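Local coordinates for protein CRISPR-associated endoribonuclease Cas2 2 (Sulfolobus solfataricus, PDB 3EXC) that acts as a single-stranded RNA-specific endoribonuclease in CRISPR-based antiviral immunity, working as a homodimer that assembles with a Cas1 homodimer, at residues Leu6-Asp11 and Asp63-Ile68. The protein carries 2 engineered substitutions. Numbering follows the deposited sequence.
Sequences LLVVYD and DIVHII. With NA (sodium ion), chain C.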
# COMPACT_ATOMS: atom_id res chain seq x y z
N LEU A 6 -7.84 -5.43 6.56
CA LEU A 6 -7.25 -5.54 5.26
C LEU A 6 -6.89 -4.24 4.74
O LEU A 6 -7.41 -3.23 5.18
CB LEU A 6 -8.14 -6.31 4.28
CG LEU A 6 -9.55 -5.91 4.03
CD1 LEU A 6 -9.53 -4.59 3.40
CD2 LEU A 6 -10.01 -6.97 3.05
N LEU A 7 -5.91 -4.26 3.85
CA LEU A 7 -5.43 -3.10 3.13
C LEU A 7 -5.75 -3.31 1.67
O LEU A 7 -5.58 -4.43 1.16
CB LEU A 7 -3.92 -3.06 3.09
CG LEU A 7 -3.24 -2.87 4.39
CD1 LEU A 7 -1.72 -3.02 4.06
CD2 LEU A 7 -3.59 -1.45 4.75
N VAL A 8 -6.17 -2.23 1.03
CA VAL A 8 -6.27 -2.23 -0.40
C VAL A 8 -5.32 -1.15 -0.85
O VAL A 8 -5.46 0.01 -0.46
CB VAL A 8 -7.66 -1.82 -0.82
CG1 VAL A 8 -7.76 -1.81 -2.32
CG2 VAL A 8 -8.60 -2.82 -0.24
N VAL A 9 -4.36 -1.52 -1.67
CA VAL A 9 -3.41 -0.62 -2.23
C VAL A 9 -3.57 -0.67 -3.74
O VAL A 9 -3.52 -1.73 -4.38
CB VAL A 9 -1.97 -1.12 -1.82
CG1 VAL A 9 -0.88 -0.20 -2.36
CG2 VAL A 9 -1.87 -1.14 -0.30
N TYR A 10 -3.68 0.47 -4.39
CA TYR A 10 -3.89 0.45 -5.85
C TYR A 10 -2.93 1.36 -6.70
O TYR A 10 -2.32 2.38 -6.22
CB TYR A 10 -5.38 0.68 -6.19
CG TYR A 10 -5.99 1.89 -5.55
CD1 TYR A 10 -6.54 1.83 -4.28
CD2 TYR A 10 -6.01 3.13 -6.22
CE1 TYR A 10 -7.08 3.00 -3.67
CE2 TYR A 10 -6.57 4.29 -5.63
CZ TYR A 10 -7.10 4.19 -4.35
OH TYR A 10 -7.66 5.28 -3.73
N ASP A 11 -2.82 0.99 -7.97
CA ASP A 11 -2.00 1.68 -8.94
C ASP A 11 -2.93 1.70 -10.17
O ASP A 11 -3.01 0.75 -10.99
CB ASP A 11 -0.69 0.86 -9.08
CG ASP A 11 0.17 1.27 -10.29
OD1 ASP A 11 -0.27 2.16 -11.09
OD2 ASP A 11 1.28 0.65 -10.47
N ASP A 63 -3.86 -1.91 -14.69
CA ASP A 63 -3.85 -1.50 -13.29
C ASP A 63 -3.45 -2.65 -12.42
O ASP A 63 -3.41 -3.80 -12.94
CB ASP A 63 -5.17 -0.88 -12.90
CG ASP A 63 -5.46 0.34 -13.72
OD1 ASP A 63 -4.44 0.92 -14.24
OD2 ASP A 63 -6.66 0.72 -13.88
N ILE A 64 -3.09 -2.34 -11.16
CA ILE A 64 -2.70 -3.33 -10.16
C ILE A 64 -3.36 -2.92 -8.88
O ILE A 64 -3.29 -1.76 -8.51
CB ILE A 64 -1.19 -3.39 -9.86
CG1 ILE A 64 -0.37 -3.57 -11.13
CG2 ILE A 64 -0.87 -4.63 -9.04
CD1 ILE A 64 1.06 -2.95 -11.03
N VAL A 65 -3.98 -3.87 -8.18
CA VAL A 65 -4.58 -3.67 -6.89
C VAL A 65 -4.17 -4.84 -6.01
O VAL A 65 -4.27 -6.01 -6.41
CB VAL A 65 -6.11 -3.60 -6.97
CG1 VAL A 65 -6.69 -3.32 -5.56
CG2 VAL A 65 -6.57 -2.42 -7.87
N HIS A 66 -3.70 -4.55 -4.81
CA HIS A 66 -3.40 -5.58 -3.87
C HIS A 66 -4.39 -5.55 -2.74
O HIS A 66 -4.70 -4.49 -2.21
CB HIS A 66 -2.09 -5.26 -3.26
CG HIS A 66 -0.96 -5.76 -4.05
ND1 HIS A 66 -0.57 -5.16 -5.23
CD2 HIS A 66 -0.17 -6.86 -3.89
CE1 HIS A 66 0.40 -5.88 -5.78
NE2 HIS A 66 0.67 -6.90 -4.99
N ILE A 67 -4.99 -6.69 -2.43
CA ILE A 67 -5.90 -6.77 -1.31
C ILE A 67 -5.23 -7.72 -0.34
O ILE A 67 -5.01 -8.91 -0.66
CB ILE A 67 -7.23 -7.34 -1.71
CG1 ILE A 67 -7.90 -6.45 -2.80
CG2 ILE A 67 -8.10 -7.60 -0.41
CD1 ILE A 67 -9.07 -7.18 -3.51
N ILE A 68 -4.85 -7.16 0.80
CA ILE A 68 -3.91 -7.80 1.70
C ILE A 68 -4.53 -7.93 3.09
O ILE A 68 -4.84 -6.91 3.68
CB ILE A 68 -2.65 -6.96 1.85
CG1 ILE A 68 -1.95 -6.83 0.48
CG2 ILE A 68 -1.66 -7.67 2.82
CD1 ILE A 68 -0.92 -5.77 0.45
NA NA C . 0.43 2.23 -5.65
O HOH W 1 -1.66 1.78 -13.62
O HOH W 2 0.12 3.15 -3.00
O HOH W 3 -0.14 4.68 -6.69
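Asp11 and Ile64 pair at one end of the contact, their side chains running next to each other in the same direction, with OD2 of Asp11 3.6 Å from CD1 of Ile64. The carboxylate takes this place because CG of Asp11 lies anti to its backbone N (chi1 167°). OD2 also accepts a hydrogen bond from the backbone N of Arg35 of the second subunit, while OD1 shares water 1 with OD1 of Asp63, 5.4 Å from one carboxylate oxygen to the other. Ser13 N also hydrogen-bonds to Asp63 OD1, giving this oxygen a second partner.

The two strand segments run antiparallel, their axes at 171°, and Leu7, Val9 and Asp11 form hydrogen-bonded pairs with Ile68, His66 and Ile64. The bond from Asp11 N to Ile64 O is short, 2.8 Å, but bent to 144° at the hydrogen. Strands 5-11 and 64-70 are the first and fourth of the ferredoxin-like Cas2 sheet, 5-11 an inner strand and 64-70 outermost within the chain; residues of the latter pair with a strand of the second subunit, which carries the sheet across the dimer. Separately, His66 ND1 is hydrogen-bonded to Gln34 NE2 of the second subunit.

On the helix-covered face, CG1 of Val8 and CG1 of Val65 meet obliquely at 3.7 Å. The other branch of Val65, CG2, touches only the base of Tyr10, at CB, also 3.7 Å away; the phenol ring itself leads off toward helix 15-27. The carbonyl O of Tyr10 coordinates a sodium ion at 2.8 Å, together with two waters and Gln34 OE1 of the second subunit. Asp11, next in sequence, is the predicted catalytic magnesium ligand, but its carboxylate does not bind this sodium, OD2 lying 5.1 Å from the ion.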